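PDB 5OAW: phosphoacetylglucosamine mutase from Aspergillus lentulus, which catalyses the interconversion of N-acetylglucosamine 6-phosphate and N-acetylglucosamine 1-phosphate, using a phosphoserine and a magnesium ion. Local coordinates for residues D286-L291 against N382-I387; T213-N218 against C280-G285; L460-V465 against G508-V513; R501-A506 against R514-A519. All blocks are in the same frame, centred on the assembly; numbering follows the deposited sequence.

Contact 1: residues D286-L291 against N382-I387; sequences DADRIL and NGHGTI. Unlike the reference sequence in segment 286-291: Leu291 (reference Val). With MG (magnesium ion), chain C.
Arg289 lies across Asn382, and its side chain can be traced atom by atom. Arg289 CB lies 3.7 Å from Asn382 O. The next carbon stands beside the backbone N, anti to the carbonyl carbon (chi1 -73°), and Arg289 CG lies 3.8 Å from His384 N. Arg289 CD comes between Asn382 O and the magnesium ion, 4.1 Å from each. The chain then bends at chi3, and Arg289 NE donates to Asn382 O at 3.2 Å, from above the carbonyl plane rather than on a lone pair. At the tip Arg289 NH2 meets Asn382 CB at 3.5 Å; guanidinium and amide are stacked, their planes 28° apart. NH2 also forms a salt bridge with Asp260. Asn382 is itself braced by an Asx turn, OD1 accepting from His384 N. Next to this, Ile290 N donates to Gly383 O at 3.1 Å, nearly straight at 171°. Here the magnesium-binding aspartate loop of domain II meets domain III: Asp286 OD1 (2.2 Å) and Asp288 OD2 (2.0 Å) bind the ion, with Asp284 and the phosphoserine at position 69 as further ligands. The contact joins the start of strand 290-295 to the loop leading into strand 385-389, with Ile290 resting on helix 428-441 and Leu291 on helix 259-265.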
loop_
_atom_site.group_PDB
_atom_site.type_symbol
_atom_site.label_atom_id
_atom_site.label_comp_id
_atom_site.label_asym_id
_atom_site.label_seq_id
_atom_site.Cartn_x
_atom_site.Cartn_y
_atom_site.Cartn_z
ATOM N N ASP A 286 9.072 3.189 -3.291
ATOM C CA ASP A 286 8.810 1.917 -3.983
ATOM C C ASP A 286 7.480 1.942 -4.739
ATOM O O ASP A 286 7.010 0.907 -5.234
ATOM C CB ASP A 286 8.939 0.708 -3.040
ATOM C CG ASP A 286 7.882 0.686 -1.941
ATOM O OD1 ASP A 286 7.233 1.732 -1.680
ATOM O OD2 ASP A 286 7.690 -0.384 -1.307
ATOM N N ALA A 287 6.907 3.146 -4.822
ATOM C CA ALA A 287 5.736 3.473 -5.631
ATOM C C ALA A 287 4.482 2.624 -5.381
ATOM O O ALA A 287 3.776 2.239 -6.308
ATOM C CB ALA A 287 6.106 3.530 -7.115
ATOM N N ASP A 288 4.210 2.355 -4.109
ATOM C CA ASP A 288 2.926 1.807 -3.686
ATOM C C ASP A 288 2.106 2.796 -2.827
ATOM O O ASP A 288 1.141 2.408 -2.178
ATOM C CB ASP A 288 3.126 0.467 -2.974
ATOM C CG ASP A 288 3.890 0.596 -1.658
ATOM O OD1 ASP A 288 3.927 -0.385 -0.874
ATOM O OD2 ASP A 288 4.472 1.665 -1.395
ATOM N N ARG A 289 2.508 4.064 -2.827
ATOM C CA ARG A 289 1.765 5.146 -2.152
ATOM C C ARG A 289 1.755 6.377 -3.031
ATOM O O ARG A 289 2.789 6.792 -3.565
ATOM C CB ARG A 289 2.388 5.513 -0.802
ATOM C CG ARG A 289 2.178 4.495 0.299
ATOM C CD ARG A 289 3.201 4.676 1.398
ATOM N NE ARG A 289 3.089 6.012 1.959
ATOM C CZ ARG A 289 3.693 6.437 3.059
ATOM N NH1 ARG A 289 4.474 5.632 3.759
ATOM N NH2 ARG A 289 3.490 7.680 3.462
ATOM N N ILE A 290 0.584 6.960 -3.173
ATOM C CA ILE A 290 0.430 8.199 -3.920
ATOM C C ILE A 290 -0.497 9.158 -3.163
ATOM O O ILE A 290 -1.415 8.725 -2.460
ATOM C CB ILE A 290 -0.088 7.950 -5.356
ATOM C CG1 ILE A 290 -0.081 9.253 -6.174
ATOM C CG2 ILE A 290 -1.470 7.280 -5.338
ATOM C CD1 ILE A 290 -0.401 9.085 -7.643
ATOM N N LEU A 291 -0.224 10.453 -3.297
ATOM C CA LEU A 291 -1.210 11.493 -2.998
ATOM C C LEU A 291 -1.128 12.677 -3.908
ATOM O O LEU A 291 -0.095 12.997 -4.442
ATOM C CB LEU A 291 -1.152 11.964 -1.553
ATOM C CG LEU A 291 0.181 11.761 -0.900
ATOM C CD1 LEU A 291 1.046 13.013 -1.001
ATOM C CD2 LEU A 291 -0.165 11.346 0.517
ATOM N N ASN A 382 -2.132 7.894 4.089
ATOM C CA ASN A 382 -0.766 7.903 3.549
ATOM C C ASN A 382 -0.686 7.607 2.025
ATOM O O ASN A 382 0.387 7.709 1.409
ATOM C CB ASN A 382 0.143 6.945 4.362
ATOM C CG ASN A 382 -0.265 5.475 4.251
ATOM O OD1 ASN A 382 -1.149 5.101 3.475
ATOM N ND2 ASN A 382 0.388 4.629 5.040
ATOM N N GLY A 383 -1.815 7.212 1.441
ATOM C CA GLY A 383 -1.898 7.027 0.004
ATOM C C GLY A 383 -1.743 5.607 -0.519
ATOM O O GLY A 383 -1.726 5.407 -1.728
ATOM N N HIS A 384 -1.619 4.636 0.382
ATOM C CA HIS A 384 -1.706 3.228 0.014
ATOM C C HIS A 384 -3.161 2.781 -0.102
ATOM O O HIS A 384 -3.947 2.953 0.831
ATOM C CB HIS A 384 -0.984 2.323 1.017
ATOM C CG HIS A 384 -0.902 0.901 0.560
ATOM N ND1 HIS A 384 -1.833 -0.054 0.917
ATOM C CD2 HIS A 384 -0.049 0.291 -0.296
ATOM C CE1 HIS A 384 -1.540 -1.196 0.323
ATOM N NE2 HIS A 384 -0.459 -1.015 -0.416
ATOM N N GLY A 385 -3.512 2.190 -1.239
ATOM C CA GLY A 385 -4.782 1.496 -1.345
ATOM C C GLY A 385 -5.167 1.071 -2.733
ATOM O O GLY A 385 -4.499 1.423 -3.700
ATOM N N THR A 386 -6.260 0.317 -2.826
ATOM C CA THR A 386 -6.766 -0.180 -4.098
ATOM C C THR A 386 -8.288 -0.444 -4.040
ATOM O O THR A 386 -8.917 -0.179 -3.008
ATOM C CB THR A 386 -5.940 -1.410 -4.612
ATOM O OG1 THR A 386 -6.201 -1.615 -6.003
ATOM C CG2 THR A 386 -6.223 -2.681 -3.831
ATOM N N ILE A 387 -8.860 -0.919 -5.152
ATOM C CA ILE A 387 -10.258 -1.301 -5.236
ATOM C C ILE A 387 -10.284 -2.791 -5.545
ATOM O O ILE A 387 -9.755 -3.234 -6.565
ATOM C CB ILE A 387 -11.063 -0.501 -6.301
ATOM C CG1 ILE A 387 -11.134 0.998 -5.983
ATOM C CG2 ILE A 387 -12.513 -0.965 -6.349
ATOM C CD1 ILE A 387 -9.955 1.825 -6.421
HETATM MG MG MG C . 5.873 1.864 0.012
HETATM O O HOH W 1 -1.637 2.601 -3.487
#

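Contact 2: residues T213-N218 against C280-G285; sequences TVDCAN and CASLDG. With MG (magnesium ion), chain C.
Asp215 and Ser282 meet side chain to side chain: Ser282 OG donates to Asp215 OD2 at 2.5 Å, reaching the oxygen on its anti side, 22° out of the carboxylate plane. Ser282 OG is turned beside its backbone N (chi1 -76°) and is also hydrogen-bonded to Tyr293 OH. The other carboxylate oxygen, Asp215 OD1, is met from above its plane by Ala217 N at 2.9 Å, an Asx turn that leads the chain off the strand end. Gly258 N and Asn244 ND2 bind OD2 and OD1 respectively, so both oxygens of this buried carboxylate have more than one donor. Strands 211-215 and 279-283 are parallel neighbours in the mixed sheet of domain II, an alpha/beta domain of the phosphohexomutase family; their parts 213-215 and 280-283 run 22° apart. The backbones are tied by Ala281 N to Thr213 O, Asp215 N to Ala281 O and Leu283 N to Asp215 O. On the face carrying Val214 and Ala281, Val214 CG1, anti to its backbone N, touches Leu283 CD2 at 3.8 Å; the other branch, Leu283 CD1, lies 3.9 Å from Cys216 SG. Past the strand ends, Ala217 CB packs 3.4 Å from Leu283 O, and a water donates to Cys216 O and Asp284 O. Asp284 OD2 reaches the magnesium ion at 2.2 Å.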
loop_
_atom_site.group_PDB
_atom_site.type_symbol
_atom_site.label_atom_id
_atom_site.label_comp_id
_atom_site.label_asym_id
_atom_site.label_seq_id
_atom_site.Cartn_x
_atom_site.Cartn_y
_atom_site.Cartn_z
ATOM N N THR A 213 2.110 16.938 -12.609
ATOM C CA THR A 213 3.500 16.969 -12.159
ATOM C C THR A 213 3.655 15.942 -11.052
ATOM O O THR A 213 3.150 16.120 -9.947
ATOM C CB THR A 213 3.893 18.388 -11.678
ATOM O OG1 THR A 213 3.506 19.331 -12.677
ATOM C CG2 THR A 213 5.409 18.540 -11.420
ATOM N N VAL A 214 4.342 14.855 -11.381
ATOM C CA VAL A 214 4.547 13.732 -10.475
ATOM C C VAL A 214 5.953 13.724 -9.884
ATOM O O VAL A 214 6.931 13.517 -10.602
ATOM C CB VAL A 214 4.334 12.389 -11.205
ATOM C CG1 VAL A 214 4.377 11.202 -10.239
ATOM C CG2 VAL A 214 3.039 12.413 -11.991
ATOM N N ASP A 215 6.030 13.919 -8.571
ATOM C CA ASP A 215 7.264 13.739 -7.808
ATOM C C ASP A 215 7.484 12.248 -7.484
ATOM O O ASP A 215 6.717 11.627 -6.723
ATOM C CB ASP A 215 7.239 14.647 -6.561
ATOM C CG ASP A 215 7.962 14.033 -5.346
ATOM O OD1 ASP A 215 9.083 13.501 -5.499
ATOM O OD2 ASP A 215 7.403 14.096 -4.225
ATOM N N CYS A 216 8.548 11.688 -8.052
ATOM C CA CYS A 216 8.856 10.244 -7.927
ATOM C C CYS A 216 9.840 9.843 -6.834
ATOM O O CYS A 216 10.430 8.727 -6.874
ATOM C CB CYS A 216 9.279 9.686 -9.280
ATOM S SG CYS A 216 7.993 9.931 -10.533
ATOM N N ALA A 217 10.013 10.755 -5.859
ATOM C CA ALA A 217 10.751 10.506 -4.612
ATOM C C ALA A 217 12.210 10.128 -4.810
ATOM O O ALA A 217 12.862 9.645 -3.889
ATOM C CB ALA A 217 10.044 9.434 -3.781
ATOM N N ASN A 218 12.703 10.356 -6.026
ATOM C CA ASN A 218 14.032 9.938 -6.495
ATOM C C ASN A 218 14.251 8.436 -6.439
ATOM O O ASN A 218 15.399 7.979 -6.350
ATOM C CB ASN A 218 15.164 10.718 -5.781
ATOM C CG ASN A 218 15.042 12.217 -5.961
ATOM O OD1 ASN A 218 15.014 12.717 -7.082
ATOM N ND2 ASN A 218 14.968 12.933 -4.863
ATOM N N CYS A 280 -0.749 18.072 -9.109
ATOM C CA CYS A 280 0.492 17.438 -8.685
ATOM C C CYS A 280 0.223 16.162 -7.946
ATOM O O CYS A 280 -0.870 15.991 -7.419
ATOM C CB CYS A 280 1.255 18.350 -7.732
ATOM S SG CYS A 280 2.031 19.749 -8.531
ATOM N N ALA A 281 1.240 15.297 -7.879
ATOM C CA ALA A 281 1.204 14.113 -7.025
ATOM C C ALA A 281 2.598 13.714 -6.596
ATOM O O ALA A 281 3.576 14.134 -7.193
ATOM C CB ALA A 281 0.517 12.953 -7.730
ATOM N N SER A 282 2.663 12.904 -5.541
ATOM C CA SER A 282 3.884 12.310 -5.050
ATOM C C SER A 282 3.720 10.808 -4.863
ATOM O O SER A 282 2.701 10.353 -4.335
ATOM C CB SER A 282 4.327 12.980 -3.746
ATOM O OG SER A 282 4.907 14.250 -4.032
ATOM N N LEU A 283 4.726 10.058 -5.327
ATOM C CA LEU A 283 4.841 8.625 -5.096
ATOM C C LEU A 283 5.798 8.435 -3.947
ATOM O O LEU A 283 6.602 9.311 -3.687
ATOM C CB LEU A 283 5.418 7.917 -6.328
ATOM C CG LEU A 283 4.998 8.255 -7.765
ATOM C CD1 LEU A 283 5.685 7.293 -8.727
ATOM C CD2 LEU A 283 3.487 8.231 -7.969
ATOM N N ASP A 284 5.741 7.300 -3.256
ATOM C CA ASP A 284 6.816 6.974 -2.321
ATOM C C ASP A 284 7.945 6.245 -3.064
ATOM O O ASP A 284 7.843 6.023 -4.282
ATOM C CB ASP A 284 6.314 6.233 -1.077
ATOM C CG ASP A 284 5.803 4.850 -1.372
ATOM O OD1 ASP A 284 5.255 4.608 -2.466
ATOM O OD2 ASP A 284 5.926 3.993 -0.470
ATOM N N GLY A 285 9.015 5.909 -2.338
ATOM C CA GLY A 285 10.226 5.309 -2.915
ATOM C C GLY A 285 10.023 4.028 -3.709
ATOM O O GLY A 285 10.724 3.807 -4.697
HETATM MG MG MG C . 5.873 1.864 0.012
HETATM O O HOH W 2 9.294 6.346 -6.740
#

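Contact 3: residues L460-V465 against G508-V513; sequences LVRVEV and GTEDAV. With 16G (2-acetamido-2-deoxy-6-O-phosphono-alpha-D-glucopyranose), chain D.
The phosphate-binding loop of the C-terminal domain, between strands 501-506 and 513-518, is joined here to strand 458-463. Arg462 crosses Glu510 at about a right angle, and Arg462 NE donates to Glu510 OE2 at 2.8 Å. The acceptor lies in the guanidinium plane and uses its anti lone pair, which makes this a well-directed salt bridge. The Arg462 chain is extended from CG to NE, with CG anti to the backbone N (chi1 174°), and this carries the guanidinium out over Ala512, whose CB lies 4.0 Å from the plane beneath the centre of one face. Glu464 OE1 completes the charged network at 3.6 Å from Arg462 NH1. Earlier in the loop, Gly508 N donates to the ligand's O3P at 2.8 Å, and Thr509 OG1 gives a 2.7 Å bond to O1P; Thr509 N adds a weak one. Beyond the charged pair, Val463 and Val513 form an antiparallel hydrogen-bonded pair, with Val463 N to Val513 O at 2.7 Å and the return bond from Val513 N to Val463 O at 2.9 Å. Val465 CG2 packs on Val513 CG1 at 3.8 Å. Strand 458-463 is an outer strand of the three-stranded antiparallel sheet, beside 513-518, and both Val463 and Val513 lean on helix 522-539.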
loop_
_atom_site.group_PDB
_atom_site.type_symbol
_atom_site.label_atom_id
_atom_site.label_comp_id
_atom_site.label_asym_id
_atom_site.label_seq_id
_atom_site.Cartn_x
_atom_site.Cartn_y
_atom_site.Cartn_z
ATOM N N LEU A 460 -2.876 15.408 14.653
ATOM C CA LEU A 460 -2.231 14.169 15.016
ATOM C C LEU A 460 -1.031 14.460 15.890
ATOM O O LEU A 460 -0.210 15.312 15.564
ATOM C CB LEU A 460 -1.824 13.378 13.760
ATOM C CG LEU A 460 -1.186 11.998 13.980
ATOM C CD1 LEU A 460 -2.177 11.020 14.624
ATOM C CD2 LEU A 460 -0.660 11.448 12.660
ATOM N N VAL A 461 -0.924 13.751 17.000
ATOM C CA VAL A 461 0.181 13.982 17.905
ATOM C C VAL A 461 0.822 12.652 18.274
ATOM O O VAL A 461 0.155 11.610 18.326
ATOM C CB VAL A 461 -0.165 15.005 19.081
ATOM C CG1 VAL A 461 -1.654 15.067 19.433
ATOM C CG2 VAL A 461 0.716 14.849 20.325
ATOM N N ARG A 462 2.136 12.696 18.456
ATOM C CA ARG A 462 2.949 11.550 18.793
ATOM C C ARG A 462 3.236 11.710 20.267
ATOM O O ARG A 462 3.783 12.718 20.672
ATOM C CB ARG A 462 4.244 11.559 17.951
ATOM C CG ARG A 462 5.253 10.478 18.321
ATOM C CD ARG A 462 6.625 10.729 17.696
ATOM N NE ARG A 462 7.520 9.559 17.782
ATOM C CZ ARG A 462 8.243 9.200 18.849
ATOM N NH1 ARG A 462 8.209 9.900 19.982
ATOM N NH2 ARG A 462 9.011 8.125 18.789
ATOM N N VAL A 463 2.859 10.728 21.072
ATOM C CA VAL A 463 2.956 10.869 22.525
ATOM C C VAL A 463 3.866 9.796 23.087
ATOM O O VAL A 463 3.468 8.644 23.266
ATOM C CB VAL A 463 1.566 10.851 23.232
ATOM C CG1 VAL A 463 1.712 11.157 24.719
ATOM C CG2 VAL A 463 0.602 11.842 22.584
ATOM N N GLU A 464 5.100 10.187 23.366
ATOM C CA GLU A 464 6.063 9.283 23.967
ATOM C C GLU A 464 5.634 8.955 25.386
ATOM O O GLU A 464 5.371 9.847 26.200
ATOM C CB GLU A 464 7.453 9.895 23.954
ATOM C CG GLU A 464 8.592 8.901 23.813
ATOM C CD GLU A 464 9.928 9.603 23.658
ATOM O OE1 GLU A 464 10.576 9.436 22.603
ATOM O OE2 GLU A 464 10.322 10.348 24.586
ATOM N N VAL A 465 5.500 7.660 25.631
ATOM C CA VAL A 465 5.284 7.093 26.957
ATOM C C VAL A 465 6.317 5.983 27.153
ATOM O O VAL A 465 7.011 5.594 26.210
ATOM C CB VAL A 465 3.863 6.494 27.113
ATOM C CG1 VAL A 465 2.784 7.543 26.873
ATOM C CG2 VAL A 465 3.662 5.293 26.193
ATOM N N GLY A 508 2.319 0.717 16.120
ATOM C CA GLY A 508 3.013 -0.528 15.783
ATOM C C GLY A 508 4.449 -0.309 15.314
ATOM O O GLY A 508 5.318 -1.153 15.549
ATOM N N THR A 509 4.709 0.832 14.673
ATOM C CA THR A 509 5.999 1.084 14.016
ATOM C C THR A 509 6.981 2.008 14.774
ATOM O O THR A 509 8.166 2.072 14.416
ATOM C CB THR A 509 5.800 1.594 12.567
ATOM O OG1 THR A 509 5.170 2.879 12.581
ATOM C CG2 THR A 509 4.961 0.604 11.728
ATOM N N GLU A 510 6.482 2.698 15.811
ATOM C CA GLU A 510 7.207 3.745 16.564
ATOM C C GLU A 510 6.994 3.481 18.061
ATOM O O GLU A 510 6.044 2.784 18.423
ATOM C CB GLU A 510 6.639 5.122 16.177
ATOM C CG GLU A 510 7.628 6.269 15.990
ATOM C CD GLU A 510 7.155 7.276 14.947
ATOM O OE1 GLU A 510 6.718 6.851 13.860
ATOM O OE2 GLU A 510 7.215 8.500 15.192
ATOM N N ASP A 511 7.860 4.023 18.927
ATOM C CA ASP A 511 7.722 3.831 20.393
ATOM C C ASP A 511 6.967 4.983 21.086
ATOM O O ASP A 511 7.557 5.790 21.822
ATOM C CB ASP A 511 9.082 3.546 21.065
ATOM C CG ASP A 511 8.946 3.083 22.531
ATOM O OD1 ASP A 511 7.836 2.720 22.988
ATOM O OD2 ASP A 511 9.970 3.084 23.243
ATOM N N ALA A 512 5.653 5.021 20.846
ATOM C CA ALA A 512 4.753 6.087 21.303
ATOM C C ALA A 512 3.303 5.665 21.123
ATOM O O ALA A 512 3.013 4.740 20.349
ATOM C CB ALA A 512 5.008 7.366 20.509
ATOM N N VAL A 513 2.393 6.324 21.840
ATOM C CA VAL A 513 0.974 6.279 21.466
ATOM C C VAL A 513 0.643 7.476 20.577
ATOM O O VAL A 513 1.215 8.559 20.725
ATOM C CB VAL A 513 -0.049 6.020 22.648
ATOM C CG1 VAL A 513 0.608 5.859 24.013
ATOM C CG2 VAL A 513 -1.196 7.030 22.685
HETATM C C1 16G D . 2.269 0.021 8.761
HETATM C C2 16G D . 1.099 -0.473 7.873
HETATM C C3 16G D . 0.118 0.647 7.523
HETATM C C4 16G D . -0.283 1.452 8.768
HETATM C C5 16G D . 0.932 1.932 9.564
HETATM C C6 16G D . 0.433 2.475 10.871
HETATM C C7 16G D . 1.341 -2.326 6.265
HETATM C C8 16G D . 2.074 -2.797 4.995
HETATM N N2 16G D . 1.653 -1.088 6.655
HETATM O O1 16G D . 3.201 0.788 7.993
HETATM O O3 16G D . -1.078 0.077 6.993
HETATM O O4 16G D . -1.038 2.561 8.351
HETATM O O5 16G D . 1.847 0.837 9.901
HETATM O O6 16G D . 1.530 2.824 11.674
HETATM O O7 16G D . 0.501 -3.035 6.834
HETATM P P 16G D . 1.345 2.956 13.228
HETATM O O1P 16G D . 2.751 3.452 13.740
HETATM O O2P 16G D . 0.306 4.203 13.415
HETATM O O3P 16G D . 0.917 1.700 13.926
#

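Contact 4: residues R501-A506 against R514-A519; sequences RSFARA and RVYAEA. With 16G (2-acetamido-2-deoxy-6-O-phosphono-alpha-D-glucopyranose), chain D.
Arg514 pairs with Arg505 across the strands, and both hold the ligand phosphate. Extended from CG to NE, Arg514 gives NE to O2P at 2.7 Å and NH2 to O1P at 2.9 Å. From the partner strand, Arg505 NH1 reaches O2P, and Arg505 NH2 reaches O3P at 2.7 Å; each guanidinium has the phosphorus at its edge, and O2P is shared by the two arginines. Arg505 NE is further held by a salt bridge with Glu477. Val515, on the opposite face of the sheet from the arginines, lies with CG2 4.2 Å from Ala504 CB. These strands form a beta hairpin, 176° apart in direction, whose open end lies away from the phosphate. Tyr516 comes next; its O accepts from both Phe503 N and Ser502 OG (2.8 Å from the latter), the hydroxyl being set anti to its backbone N. Tyr516 CB touches Phe503 CE2 at 3.8 Å, the ring planes being 41° apart. Finally Glu518 takes a salt bridge from Arg501 NE to Glu518 OE2, 2.8 Å, which arrives from above the carboxylate plane although within the guanidinium plane; the two planes stand 86° apart. Tyr516 OH donates to Glu518 OE1 at 2.5 Å, and Gly342 N binds the same oxygen.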
loop_
_atom_site.group_PDB
_atom_site.type_symbol
_atom_site.label_atom_id
_atom_site.label_comp_id
_atom_site.label_asym_id
_atom_site.label_seq_id
_atom_site.Cartn_x
_atom_site.Cartn_y
_atom_site.Cartn_z
ATOM N N ARG A 501 -14.136 14.503 17.850
ATOM C CA ARG A 501 -13.767 13.079 17.818
ATOM C C ARG A 501 -12.269 12.898 18.046
ATOM O O ARG A 501 -11.447 13.532 17.378
ATOM C CB ARG A 501 -14.223 12.409 16.514
ATOM C CG ARG A 501 -14.033 10.891 16.489
ATOM C CD ARG A 501 -14.550 10.267 15.206
ATOM N NE ARG A 501 -13.729 10.631 14.037
ATOM C CZ ARG A 501 -12.658 9.960 13.614
ATOM N NH1 ARG A 501 -12.224 8.890 14.267
ATOM N NH2 ARG A 501 -12.007 10.367 12.531
ATOM N N SER A 502 -11.925 12.026 18.986
ATOM C CA SER A 502 -10.554 11.761 19.321
ATOM C C SER A 502 -10.361 10.328 19.782
ATOM O O SER A 502 -11.221 9.757 20.451
ATOM C CB SER A 502 -10.097 12.722 20.411
ATOM O OG SER A 502 -8.708 12.585 20.665
ATOM N N PHE A 503 -9.229 9.736 19.412
ATOM C CA PHE A 503 -8.903 8.372 19.851
ATOM C C PHE A 503 -7.391 8.231 19.959
ATOM O O PHE A 503 -6.646 8.925 19.248
ATOM C CB PHE A 503 -9.514 7.295 18.911
ATOM C CG PHE A 503 -8.797 7.156 17.589
ATOM C CD1 PHE A 503 -7.788 6.190 17.422
ATOM C CD2 PHE A 503 -9.089 8.022 16.519
ATOM C CE1 PHE A 503 -7.105 6.083 16.207
ATOM C CE2 PHE A 503 -8.397 7.916 15.312
ATOM C CZ PHE A 503 -7.415 6.942 15.155
ATOM N N ALA A 504 -6.956 7.318 20.819
ATOM C CA ALA A 504 -5.544 7.098 21.060
ATOM C C ALA A 504 -5.197 5.620 20.967
ATOM O O ALA A 504 -5.903 4.770 21.512
ATOM C CB ALA A 504 -5.151 7.649 22.427
ATOM N N ARG A 505 -4.092 5.315 20.293
ATOM C CA ARG A 505 -3.637 3.931 20.133
ATOM C C ARG A 505 -2.140 3.867 20.132
ATOM O O ARG A 505 -1.480 4.804 19.663
ATOM C CB ARG A 505 -4.173 3.321 18.831
ATOM C CG ARG A 505 -3.964 4.193 17.603
ATOM C CD ARG A 505 -4.422 3.501 16.323
ATOM N NE ARG A 505 -3.521 2.430 15.906
ATOM C CZ ARG A 505 -2.340 2.607 15.317
ATOM N NH1 ARG A 505 -1.882 3.828 15.047
ATOM N NH2 ARG A 505 -1.611 1.547 14.991
ATOM N N ALA A 506 -1.604 2.755 20.634
ATOM C CA ALA A 506 -0.170 2.464 20.517
ATOM C C ALA A 506 0.194 2.370 19.047
ATOM O O ALA A 506 -0.568 1.824 18.240
ATOM C CB ALA A 506 0.177 1.166 21.221
ATOM N N ARG A 514 -0.240 7.244 19.614
ATOM C CA ARG A 514 -0.708 8.289 18.734
ATOM C C ARG A 514 -2.079 8.744 19.185
ATOM O O ARG A 514 -2.944 7.914 19.485
ATOM C CB ARG A 514 -0.826 7.780 17.311
ATOM C CG ARG A 514 0.423 7.191 16.707
ATOM C CD ARG A 514 0.239 7.166 15.194
ATOM N NE ARG A 514 1.322 6.479 14.500
ATOM C CZ ARG A 514 2.542 6.980 14.289
ATOM N NH1 ARG A 514 2.880 8.193 14.733
ATOM N NH2 ARG A 514 3.436 6.246 13.641
ATOM N N VAL A 515 -2.258 10.068 19.200
ATOM C CA VAL A 515 -3.537 10.724 19.426
ATOM C C VAL A 515 -3.953 11.399 18.131
ATOM O O VAL A 515 -3.176 12.150 17.519
ATOM C CB VAL A 515 -3.421 11.804 20.535
ATOM C CG1 VAL A 515 -4.730 12.570 20.709
ATOM C CG2 VAL A 515 -2.941 11.188 21.842
ATOM N N TYR A 516 -5.183 11.135 17.721
ATOM C CA TYR A 516 -5.810 11.899 16.659
ATOM C C TYR A 516 -7.025 12.596 17.235
ATOM O O TYR A 516 -7.741 12.017 18.048
ATOM C CB TYR A 516 -6.221 10.982 15.504
ATOM C CG TYR A 516 -7.102 11.630 14.457
ATOM C CD1 TYR A 516 -6.544 12.237 13.333
ATOM C CD2 TYR A 516 -8.494 11.615 14.575
ATOM C CE1 TYR A 516 -7.351 12.814 12.358
ATOM C CE2 TYR A 516 -9.310 12.201 13.616
ATOM C CZ TYR A 516 -8.729 12.805 12.514
ATOM O OH TYR A 516 -9.516 13.395 11.553
ATOM N N ALA A 517 -7.261 13.834 16.797
ATOM C CA ALA A 517 -8.483 14.542 17.132
ATOM C C ALA A 517 -8.978 15.403 15.990
ATOM O O ALA A 517 -8.194 15.955 15.222
ATOM C CB ALA A 517 -8.294 15.382 18.385
ATOM N N GLU A 518 -10.289 15.528 15.907
ATOM C CA GLU A 518 -10.928 16.404 14.946
ATOM C C GLU A 518 -12.099 17.090 15.635
ATOM O O GLU A 518 -12.711 16.534 16.565
ATOM C CB GLU A 518 -11.406 15.626 13.690
ATOM C CG GLU A 518 -12.518 14.597 13.940
ATOM C CD GLU A 518 -12.831 13.684 12.754
ATOM O OE1 GLU A 518 -12.005 13.521 11.828
ATOM O OE2 GLU A 518 -13.921 13.090 12.764
ATOM N N ALA A 519 -12.400 18.296 15.169
ATOM C CA ALA A 519 -13.556 19.055 15.640
ATOM C C ALA A 519 -13.995 20.007 14.537
ATOM O O ALA A 519 -13.343 20.070 13.488
ATOM C CB ALA A 519 -13.203 19.802 16.910
HETATM C C1 16G D . 2.269 0.021 8.761
HETATM C C2 16G D . 1.099 -0.473 7.873
HETATM C C3 16G D . 0.118 0.647 7.523
HETATM C C4 16G D . -0.283 1.452 8.768
HETATM C C5 16G D . 0.932 1.932 9.564
HETATM C C6 16G D . 0.433 2.475 10.871
HETATM C C7 16G D . 1.341 -2.326 6.265
HETATM C C8 16G D . 2.074 -2.797 4.995
HETATM N N2 16G D . 1.653 -1.088 6.655
HETATM O O1 16G D . 3.201 0.788 7.993
HETATM O O3 16G D . -1.078 0.077 6.993
HETATM O O4 16G D . -1.038 2.561 8.351
HETATM O O5 16G D . 1.847 0.837 9.901
HETATM O O6 16G D . 1.530 2.824 11.674
HETATM O O7 16G D . 0.501 -3.035 6.834
HETATM P P 16G D . 1.345 2.956 13.228
HETATM O O1P 16G D . 2.751 3.452 13.740
HETATM O O2P 16G D . 0.306 4.203 13.415
HETATM O O3P 16G D . 0.917 1.700 13.926
HETATM O O HOH W 3 -4.453 7.807 17.163
#

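How the contacts relate
Contacts 1 and 2 lie deep in the chain, and contact 1 leads from the sheet of contact 2 to the sheet of domain III: strands 279-283 and 290-295 are consecutive neighbours, and Leu291 O lies 3.0 Å from Ser282 N, a probable hydrogen bond. Together they supply Asp284, Asp286 and Asp288 to the magnesium ion. Contacts 3 and 4 belong to the C-terminal domain and share strand 513-518. Of these, contact 4 is largely buried, while contact 3 has exposed charged side chains. Acidic groups gather around a cation in the first pair; arginines, backbone amides and a threonine hydroxyl gather around a phosphate in the second. Contact 1 is about 23 Å, centre to centre, from both contacts 3 and 4.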